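Local atomic coordinates of heme oxygenase (Leptospira interrogans, PDB entry 5KZL), a protein that probably cleaves heme to biliverdin, carbon monoxide and free iron using molecular oxygen, as heme oxygenases do, in a pathogen in which it is linked to virulence. Residues E20-A25 with Q200-N205; E49-V54 with G207-L212; R64-L69 with S73-E78. The protein carries 1 engineered substitution. All coordinates share one frame; numbering follows the deposited sequence. Where two conformers were deposited one is given.

Contact 1 (E20-A25 with Q200-N205). With HEM (protoporphyrin IX containing Fe), chain B.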
# COMPACT_ATOMS: atom_id res chain seq x y z
N GLU A 20 2.17 16.57 -3.42
CA GLU A 20 2.87 16.55 -4.72
C GLU A 20 3.33 15.15 -5.13
O GLU A 20 3.27 14.83 -6.32
CB GLU A 20 4.03 17.56 -4.74
CG GLU A 20 3.56 19.01 -4.78
CD GLU A 20 4.54 20.06 -4.30
OE1 GLU A 20 5.77 19.87 -4.46
OE2 GLU A 20 4.07 21.11 -3.81
N GLU A 21 3.78 14.33 -4.16
CA GLU A 21 4.28 12.97 -4.39
C GLU A 21 3.17 12.05 -4.90
O GLU A 21 3.44 11.18 -5.73
CB GLU A 21 4.93 12.39 -3.11
CG GLU A 21 6.28 12.98 -2.73
CD GLU A 21 6.30 14.39 -2.15
OE1 GLU A 21 5.21 14.92 -1.81
OE2 GLU A 21 7.39 14.98 -2.06
N HIS A 22 1.94 12.25 -4.37
CA HIS A 22 0.72 11.52 -4.74
C HIS A 22 0.47 11.78 -6.22
O HIS A 22 0.34 10.82 -6.98
CB HIS A 22 -0.47 11.98 -3.85
CG HIS A 22 -1.73 11.17 -4.03
ND1 HIS A 22 -2.61 11.43 -5.07
CD2 HIS A 22 -2.23 10.17 -3.28
CE1 HIS A 22 -3.61 10.56 -4.92
NE2 HIS A 22 -3.42 9.78 -3.86
N LYS A 23 0.51 13.07 -6.65
CA LYS A 23 0.34 13.47 -8.05
C LYS A 23 1.44 12.86 -8.96
O LYS A 23 1.10 12.23 -9.96
CB LYS A 23 0.25 14.99 -8.18
CG LYS A 23 -0.24 15.47 -9.55
CD LYS A 23 0.55 16.69 -10.05
CE LYS A 23 1.37 16.40 -11.29
NZ LYS A 23 2.70 15.80 -10.97
N ALA A 24 2.73 12.99 -8.57
CA ALA A 24 3.86 12.45 -9.35
C ALA A 24 3.82 10.92 -9.57
O ALA A 24 4.34 10.44 -10.57
CB ALA A 24 5.18 12.87 -8.74
N ALA A 25 3.18 10.17 -8.64
CA ALA A 25 3.04 8.71 -8.73
C ALA A 25 2.14 8.25 -9.92
O ALA A 25 2.14 7.06 -10.27
CB ALA A 25 2.53 8.15 -7.40
N GLN A 200 9.73 8.88 0.50
CA GLN A 200 10.55 7.78 -0.02
C GLN A 200 9.63 6.64 -0.48
O GLN A 200 9.86 6.07 -1.56
CB GLN A 200 11.49 7.25 1.08
CG GLN A 200 12.94 7.63 0.93
CD GLN A 200 13.52 7.20 -0.39
OE1 GLN A 200 13.79 6.02 -0.66
NE2 GLN A 200 13.67 8.17 -1.23
N VAL A 201 8.60 6.34 0.30
CA VAL A 201 7.63 5.28 -0.03
C VAL A 201 6.92 5.64 -1.34
O VAL A 201 6.82 4.78 -2.21
CB VAL A 201 6.61 4.94 1.10
CG1 VAL A 201 5.70 3.78 0.70
CG2 VAL A 201 7.33 4.61 2.40
N PHE A 202 6.46 6.91 -1.50
CA PHE A 202 5.81 7.31 -2.76
C PHE A 202 6.77 7.07 -3.92
O PHE A 202 6.35 6.53 -4.94
CB PHE A 202 5.35 8.79 -2.75
CG PHE A 202 3.96 8.99 -2.20
CD1 PHE A 202 2.83 8.74 -2.99
CD2 PHE A 202 3.76 9.47 -0.91
CE1 PHE A 202 1.54 8.92 -2.46
CE2 PHE A 202 2.48 9.65 -0.39
CZ PHE A 202 1.37 9.36 -1.16
N LEU A 203 8.07 7.41 -3.73
CA LEU A 203 9.07 7.20 -4.78
C LEU A 203 9.25 5.72 -5.12
O LEU A 203 9.39 5.36 -6.30
CB LEU A 203 10.42 7.79 -4.34
CG LEU A 203 11.43 8.00 -5.48
CD1 LEU A 203 11.03 9.22 -6.37
CD2 LEU A 203 12.83 8.17 -4.93
N LEU A 204 9.21 4.85 -4.08
CA LEU A 204 9.38 3.40 -4.30
C LEU A 204 8.19 2.84 -5.07
O LEU A 204 8.38 1.99 -5.93
CB LEU A 204 9.62 2.65 -2.98
CG LEU A 204 11.01 2.91 -2.33
CD1 LEU A 204 10.99 2.56 -0.85
CD2 LEU A 204 12.08 2.09 -2.99
N ASN A 205 6.98 3.39 -4.83
CA ASN A 205 5.78 3.01 -5.59
C ASN A 205 5.89 3.47 -7.03
O ASN A 205 5.55 2.70 -7.92
CB ASN A 205 4.52 3.56 -4.92
CG ASN A 205 4.08 2.66 -3.81
OD1 ASN A 205 3.36 1.69 -4.04
ND2 ASN A 205 4.67 2.82 -2.62
CHA HEM B . -5.95 9.36 -0.87
CHB HEM B . -1.87 7.03 -1.51
CHC HEM B . -2.95 6.63 -6.15
CHD HEM B . -7.29 8.11 -5.26
C1A HEM B . -4.76 8.75 -0.66
C2A HEM B . -4.07 8.79 0.60
C3A HEM B . -2.91 8.16 0.40
C4A HEM B . -2.89 7.71 -0.92
CMA HEM B . -1.85 7.89 1.40
CAA HEM B . -4.53 9.40 1.89
CBA HEM B . -4.34 10.94 1.94
CGA HEM B . -4.66 11.45 3.28
O1A HEM B . -3.83 11.99 3.94
O2A HEM B . -5.80 11.29 3.69
C1B HEM B . -1.78 6.72 -2.86
C2B HEM B . -0.61 6.13 -3.48
C3B HEM B . -0.94 6.03 -4.79
C4B HEM B . -2.30 6.57 -4.94
CMB HEM B . 0.66 5.69 -2.84
CAB HEM B . -0.19 5.55 -5.88
CBB HEM B . 1.01 5.39 -5.66
C1C HEM B . -4.27 6.84 -6.34
C2C HEM B . -5.03 6.49 -7.49
C3C HEM B . -6.28 6.91 -7.21
C4C HEM B . -6.28 7.49 -5.89
CMC HEM B . -4.53 5.77 -8.74
CAC HEM B . -7.40 6.78 -8.11
CBC HEM B . -8.59 6.83 -7.68
C1D HEM B . -7.25 8.68 -4.01
C2D HEM B . -8.39 9.41 -3.41
C3D HEM B . -8.02 9.72 -2.19
C4D HEM B . -6.66 9.21 -2.03
CMD HEM B . -9.71 9.67 -4.04
CAD HEM B . -8.84 10.50 -1.20
CBD HEM B . -9.94 9.73 -0.58
CGD HEM B . -10.73 10.52 0.42
O1D HEM B . -10.32 11.51 0.87
O2D HEM B . -11.79 10.08 0.76
NA HEM B . -3.97 8.12 -1.53
NB HEM B . -2.64 6.96 -3.79
NC HEM B . -5.05 7.43 -5.46
ND HEM B . -6.26 8.59 -3.14
FE HEM B . -4.52 7.81 -3.47
O HOH W 1 -5.38 5.75 -3.02
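H22 turns its CG anti to the backbone N (chi1 -173°), and F202, on the facing helix, swings its ring toward that same backbone (chi1 -88°); H22 stands over one face of the heme, and F202 reaches the methyl CMB at its rim. H22 NE2 binds HEM FE at 2.3 Å, with water 1 on the opposite side. Histidine suits the place of proximal ligand because its imidazole nitrogen has a lone pair to give.

The H22 N lies over one face of the F202 ring, near the rim, F202 CE1 stands 3.6 Å from H22 CA, and the same CE1 comes to 3.4 Å from HEM CMB. At the root of the ring, E21 CB meets F202 CB at 3.6 Å, whereas the E21 carboxylate forms a salt bridge with K199. A25, small enough to admit a vinyl group, sets its CB 3.6 Å from HEM CBB.

Within helix 188-210, N205 ND2 reaches back one turn to V201 O, 2.9 Å, and also bonds Y110 OH, and R132 holds OD1. Helix 19-24 runs alongside helix 188-210, roughly parallel to it here, and the latter rests on helix 125-151 through V201 and F202 and on helix 105-120 through Y110.

Contact 2 (E49-V54 with G207-L212). With HEM (protoporphyrin IX containing Fe), chain B.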
# COMPACT_ATOMS: atom_id res chain seq x y z
N GLU A 49 1.78 -8.67 -8.65
CA GLU A 49 2.93 -9.44 -8.16
C GLU A 49 3.83 -8.57 -7.35
O GLU A 49 4.27 -9.00 -6.29
CB GLU A 49 3.73 -10.03 -9.30
CG GLU A 49 2.99 -11.12 -10.02
CD GLU A 49 3.74 -11.65 -11.22
OE1 GLU A 49 4.75 -11.03 -11.62
OE2 GLU A 49 3.33 -12.70 -11.74
N ALA A 50 4.14 -7.36 -7.85
CA ALA A 50 4.99 -6.40 -7.15
C ALA A 50 4.37 -6.05 -5.79
O ALA A 50 5.08 -6.06 -4.79
CB ALA A 50 5.18 -5.14 -7.98
N PHE A 51 3.03 -5.81 -5.74
CA PHE A 51 2.33 -5.52 -4.49
C PHE A 51 2.34 -6.73 -3.56
O PHE A 51 2.52 -6.56 -2.36
CB PHE A 51 0.89 -5.05 -4.75
CG PHE A 51 0.76 -3.59 -5.12
CD1 PHE A 51 1.68 -2.64 -4.67
CD2 PHE A 51 -0.34 -3.14 -5.86
CE1 PHE A 51 1.53 -1.29 -4.99
CE2 PHE A 51 -0.51 -1.78 -6.13
CZ PHE A 51 0.45 -0.87 -5.73
N TYR A 52 2.21 -7.95 -4.11
CA TYR A 52 2.30 -9.13 -3.25
C TYR A 52 3.59 -9.11 -2.41
O TYR A 52 3.53 -9.28 -1.19
CB TYR A 52 2.19 -10.44 -4.03
CG TYR A 52 2.49 -11.61 -3.11
CD1 TYR A 52 1.53 -12.08 -2.21
CD2 TYR A 52 3.78 -12.14 -3.02
CE1 TYR A 52 1.83 -13.11 -1.31
CE2 TYR A 52 4.08 -13.17 -2.13
CZ TYR A 52 3.10 -13.65 -1.27
OH TYR A 52 3.40 -14.64 -0.38
N TYR A 53 4.75 -8.94 -3.06
CA TYR A 53 6.03 -8.96 -2.35
C TYR A 53 6.15 -7.81 -1.34
O TYR A 53 6.65 -7.98 -0.23
CB TYR A 53 7.20 -9.01 -3.36
CG TYR A 53 7.25 -10.32 -4.10
CD1 TYR A 53 7.45 -11.52 -3.42
CD2 TYR A 53 7.05 -10.38 -5.48
CE1 TYR A 53 7.46 -12.74 -4.08
CE2 TYR A 53 7.03 -11.60 -6.16
CZ TYR A 53 7.28 -12.78 -5.45
OH TYR A 53 7.31 -14.01 -6.08
N VAL A 54 5.64 -6.64 -1.73
CA VAL A 54 5.70 -5.45 -0.87
C VAL A 54 4.88 -5.66 0.40
O VAL A 54 5.41 -5.49 1.51
CB VAL A 54 5.23 -4.20 -1.68
CG1 VAL A 54 4.95 -3.01 -0.76
CG2 VAL A 54 6.25 -3.85 -2.76
N GLY A 207 8.61 3.78 -8.62
CA GLY A 207 9.62 2.85 -9.12
C GLY A 207 9.04 1.55 -9.63
O GLY A 207 9.37 1.11 -10.74
N ILE A 208 8.13 0.93 -8.87
CA ILE A 208 7.48 -0.31 -9.31
C ILE A 208 6.52 -0.03 -10.48
O ILE A 208 6.47 -0.82 -11.42
CB ILE A 208 6.84 -1.16 -8.17
CG1 ILE A 208 5.73 -0.41 -7.43
CG2 ILE A 208 7.90 -1.70 -7.20
CD1 ILE A 208 5.01 -1.20 -6.30
N PHE A 209 5.82 1.13 -10.48
CA PHE A 209 4.92 1.50 -11.58
C PHE A 209 5.67 1.76 -12.88
O PHE A 209 5.14 1.44 -13.97
CB PHE A 209 3.99 2.68 -11.21
CG PHE A 209 3.04 2.48 -10.04
CD1 PHE A 209 2.60 1.21 -9.67
CD2 PHE A 209 2.58 3.57 -9.31
CE1 PHE A 209 1.74 1.03 -8.59
CE2 PHE A 209 1.70 3.39 -8.24
CZ PHE A 209 1.29 2.13 -7.88
N SER A 210 6.91 2.30 -12.76
CA SER A 210 7.82 2.62 -13.87
C SER A 210 8.18 1.38 -14.69
O SER A 210 8.54 1.50 -15.86
CB SER A 210 9.11 3.26 -13.34
OG SER A 210 10.11 2.30 -13.06
N GLU A 211 8.13 0.20 -14.06
CA GLU A 211 8.49 -1.05 -14.72
C GLU A 211 7.43 -1.63 -15.64
O GLU A 211 7.75 -2.46 -16.48
CB GLU A 211 8.82 -2.10 -13.67
CG GLU A 211 10.14 -1.88 -12.99
CD GLU A 211 10.41 -2.89 -11.90
OE1 GLU A 211 9.44 -3.30 -11.22
OE2 GLU A 211 11.60 -3.19 -11.65
N LEU A 212 6.16 -1.24 -15.42
CA LEU A 212 4.98 -1.79 -16.09
C LEU A 212 4.76 -1.30 -17.52
O LEU A 212 5.43 -0.33 -17.92
CB LEU A 212 3.73 -1.56 -15.23
CG LEU A 212 3.82 -2.19 -13.83
CD1 LEU A 212 2.82 -1.56 -12.86
CD2 LEU A 212 3.64 -3.70 -13.90
OXT LEU A 212 4.04 -1.98 -18.27
CHA HEM B . -5.95 9.36 -0.87
CHB HEM B . -1.87 7.03 -1.51
CHC HEM B . -2.95 6.63 -6.15
CHD HEM B . -7.29 8.11 -5.26
C1A HEM B . -4.76 8.75 -0.66
C2A HEM B . -4.07 8.79 0.60
C3A HEM B . -2.91 8.16 0.40
C4A HEM B . -2.89 7.71 -0.92
CMA HEM B . -1.85 7.89 1.40
CAA HEM B . -4.53 9.40 1.89
CBA HEM B . -4.34 10.94 1.94
CGA HEM B . -4.66 11.45 3.28
O1A HEM B . -3.83 11.99 3.94
O2A HEM B . -5.80 11.29 3.69
C1B HEM B . -1.78 6.72 -2.86
C2B HEM B . -0.61 6.13 -3.48
C3B HEM B . -0.94 6.03 -4.79
C4B HEM B . -2.30 6.57 -4.94
CMB HEM B . 0.66 5.69 -2.84
CAB HEM B . -0.19 5.55 -5.88
CBB HEM B . 1.01 5.39 -5.66
C1C HEM B . -4.27 6.84 -6.34
C2C HEM B . -5.03 6.49 -7.49
C3C HEM B . -6.28 6.91 -7.21
C4C HEM B . -6.28 7.49 -5.89
CMC HEM B . -4.53 5.77 -8.74
CAC HEM B . -7.40 6.78 -8.11
CBC HEM B . -8.59 6.83 -7.68
C1D HEM B . -7.25 8.68 -4.01
C2D HEM B . -8.39 9.41 -3.41
C3D HEM B . -8.02 9.72 -2.19
C4D HEM B . -6.66 9.21 -2.03
CMD HEM B . -9.71 9.67 -4.04
CAD HEM B . -8.84 10.50 -1.20
CBD HEM B . -9.94 9.73 -0.58
CGD HEM B . -10.73 10.52 0.42
O1D HEM B . -10.32 11.51 0.87
O2D HEM B . -11.79 10.08 0.76
NA HEM B . -3.97 8.12 -1.53
NB HEM B . -2.64 6.96 -3.79
NC HEM B . -5.05 7.43 -5.46
ND HEM B . -6.26 8.59 -3.14
FE HEM B . -4.52 7.81 -3.47
O HOH W 1 -5.38 5.75 -3.02
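A50 O accepts the backbone N of V54 at 3.2 Å, and on the other segment F209 O accepts from L212 N at the same distance; no hydrogen bond crosses between the two segments, and what passes between them is purely apolar. This is helix-on-helix packing in the all-alpha heme oxygenase fold, with helix 41-64 laid against the C-terminal end of helix 188-210.

I208 makes the link to both A50 and F51. Its CG1 sits between the backbone N and the carbonyl carbon (chi1 61°), a crowded position, and the chain then runs straight out (chi2 178°), which delivers CD1 to the other helix. There I208 CD1 meets A50 CB at 4.3 Å and F51 CE1 at 3.7 Å. Alanine suits the meeting point because its lone methyl lets the helices approach closely, while the extended CG1-CD1 arm of isoleucine spans the remaining gap and the branching at CB limits its rotation.

F209 meets a vinyl group of the heme, and F51 packs behind F209. Their planes are nearly perpendicular, at 84°, with F51 CZ arriving at the edge of the F209 ring, 3.7 Å from F209 CE1. F51 also meets the rings of H47 and F161, so it belongs to an aromatic cluster in the buried interior. Outside that cluster, T107 of helix 105-120 touches both A50 and I208 and closes their side of the interface. F209 presents its other edge to the porphyrin, where the vinyl group lies near the ring plane: F209 CE2 stands 3.3 Å from HEM CBB.

Contact 3 (R64-L69 with S73-E78)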
# COMPACT_ATOMS: atom_id res chain seq x y z
N ARG A 64 6.21 -8.23 13.32
CA ARG A 64 7.44 -8.32 14.11
C ARG A 64 7.52 -7.17 15.12
O ARG A 64 7.89 -7.40 16.28
CB ARG A 64 8.67 -8.26 13.20
CG ARG A 64 9.97 -8.74 13.87
CD ARG A 64 11.21 -8.69 13.00
NE ARG A 64 10.97 -9.05 11.60
CZ ARG A 64 10.90 -10.30 11.13
NH1 ARG A 64 11.06 -11.33 11.95
NH2 ARG A 64 10.66 -10.51 9.84
N ASN A 65 7.14 -5.95 14.69
CA ASN A 65 7.20 -4.76 15.52
C ASN A 65 5.86 -4.35 16.12
O ASN A 65 5.73 -3.19 16.52
CB ASN A 65 7.81 -3.61 14.72
CG ASN A 65 9.24 -3.85 14.35
OD1 ASN A 65 10.14 -3.88 15.21
ND2 ASN A 65 9.46 -4.16 13.10
N LYS A 66 4.89 -5.27 16.23
CA LYS A 66 3.54 -4.91 16.70
C LYS A 66 3.50 -4.30 18.12
O LYS A 66 2.60 -3.50 18.38
CB LYS A 66 2.55 -6.09 16.58
CG LYS A 66 2.80 -7.25 17.54
CD LYS A 66 1.63 -8.25 17.53
CE LYS A 66 1.65 -9.12 16.31
NZ LYS A 66 0.63 -10.22 16.36
N ASN A 67 4.46 -4.68 19.00
CA ASN A 67 4.48 -4.15 20.37
C ASN A 67 5.42 -2.96 20.57
O ASN A 67 5.51 -2.46 21.68
CB ASN A 67 4.75 -5.25 21.39
CG ASN A 67 3.54 -6.14 21.53
OD1 ASN A 67 2.38 -5.68 21.60
ND2 ASN A 67 3.78 -7.44 21.51
N ASN A 68 6.01 -2.45 19.48
CA ASN A 68 6.79 -1.22 19.52
C ASN A 68 5.85 -0.12 20.08
O ASN A 68 4.68 -0.07 19.69
CB ASN A 68 7.26 -0.85 18.12
CG ASN A 68 7.97 0.47 18.05
OD1 ASN A 68 7.34 1.54 18.03
ND2 ASN A 68 9.29 0.44 17.95
N LEU A 69 6.35 0.69 21.04
CA LEU A 69 5.54 1.71 21.71
C LEU A 69 4.95 2.75 20.78
O LEU A 69 3.83 3.21 21.02
CB LEU A 69 6.32 2.39 22.87
CG LEU A 69 6.60 1.54 24.12
CD1 LEU A 69 7.24 2.39 25.19
CD2 LEU A 69 5.33 0.96 24.69
N SER A 73 -0.48 1.75 18.69
CA SER A 73 -1.79 2.34 18.38
C SER A 73 -2.19 2.28 16.89
O SER A 73 -3.34 2.59 16.57
CB SER A 73 -1.90 3.76 18.92
OG SER A 73 -0.84 4.56 18.43
N ILE A 74 -1.28 1.84 15.99
CA ILE A 74 -1.64 1.66 14.56
C ILE A 74 -1.56 0.17 14.19
O ILE A 74 -1.38 -0.20 13.03
CB ILE A 74 -0.93 2.60 13.53
CG1 ILE A 74 0.61 2.49 13.61
CG2 ILE A 74 -1.45 4.06 13.69
CD1 ILE A 74 1.37 2.90 12.34
N TYR A 75 -1.72 -0.70 15.19
CA TYR A 75 -1.74 -2.14 14.96
C TYR A 75 -3.11 -2.44 14.36
O TYR A 75 -4.12 -2.49 15.07
CB TYR A 75 -1.47 -2.92 16.26
CG TYR A 75 -1.65 -4.43 16.14
CD1 TYR A 75 -0.94 -5.17 15.20
CD2 TYR A 75 -2.47 -5.12 17.04
CE1 TYR A 75 -1.10 -6.55 15.09
CE2 TYR A 75 -2.64 -6.50 16.94
CZ TYR A 75 -1.95 -7.21 15.97
OH TYR A 75 -2.08 -8.58 15.93
N PHE A 76 -3.16 -2.52 13.02
CA PHE A 76 -4.41 -2.72 12.29
C PHE A 76 -4.37 -3.92 11.31
O PHE A 76 -4.38 -3.71 10.09
CB PHE A 76 -4.80 -1.43 11.55
CG PHE A 76 -5.25 -0.26 12.41
CD1 PHE A 76 -6.39 -0.37 13.21
CD2 PHE A 76 -4.60 0.96 12.35
CE1 PHE A 76 -6.85 0.74 13.95
CE2 PHE A 76 -5.05 2.06 13.10
CZ PHE A 76 -6.16 1.93 13.90
N PRO A 77 -4.46 -5.17 11.81
CA PRO A 77 -4.47 -6.34 10.90
C PRO A 77 -5.64 -6.33 9.92
O PRO A 77 -5.58 -7.02 8.91
CB PRO A 77 -4.59 -7.54 11.85
CG PRO A 77 -4.10 -7.05 13.15
CD PRO A 77 -4.43 -5.59 13.23
N GLU A 78 -6.71 -5.54 10.21
CA GLU A 78 -7.88 -5.36 9.32
C GLU A 78 -7.45 -4.89 7.93
O GLU A 78 -8.18 -5.10 6.96
CB GLU A 78 -8.84 -4.29 9.88
CG GLU A 78 -9.49 -4.66 11.20
CD GLU A 78 -8.83 -4.06 12.43
OE1 GLU A 78 -7.58 -3.92 12.46
OE2 GLU A 78 -9.55 -3.89 13.42
O HOH W 2 1.12 3.78 20.14
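The chain leaves helix 41-64 through a type I beta turn from N65 to N68, closed by N68 N donating to N65 O at 3.1 Å, and then doubles back so that the CA atoms of K66 and Y75 come within 6.2 Å.

The side chains of K66 and Y75 run alongside each other in one direction. The lysine starts with CG between its backbone N and carbonyl carbon (chi1 70°) and bends again at chi3 (76°), which lays its methylenes along the tyrosine and brings the ammonium level with the hydroxyl. K66 CB approaches Y75 CD1 at 3.9 Å, and K66 NZ donates to Y75 OH at 3.2 Å. The same ammonium forms a salt bridge with E63, so its charge is met by the last turns of the preceding helix. On one face of the tyrosine ring, P77 CD sits 3.8 Å above the plane, over its centre, while the lysine methylenes come obliquely from the other side. The place suits a residue with an apolar ring and a polar end.

Further along the loop, water 2 joins the two backbones. It donates to L69 O at 2.9 Å and accepts from S73 N at 3.0 Å, bridging a gap too wide for a direct bond. N68 turns its OD1 to the N atoms of V70 and L71; the bond to V70 closes an Asx turn. Together the beta turn, the Asx turn and the K66-Y75 hydrogen bond make a compact surface connection between helices 41-64 and 82-93.

Contacts 1 and 2 share helix 188-210 and lie 13 Å apart between centres, one bringing helix 19-24 to it and the other helix 41-64. They touch directly, N205 OD1 lying 3.6 Å from F51 CE1. Along the chain their segments alternate; helix 188-210 packs against these two early helices and itself supplies F202 and F209 to the heme, while 20-25 supplies the iron ligand H22. Contact 3 is nested inside the loops closed by both of them, in the connection that follows helix 41-64. Its centre is 24 Å from that of contact 1 and 25 Å from that of contact 2, making it a peripheral feature rather than part of the heme site.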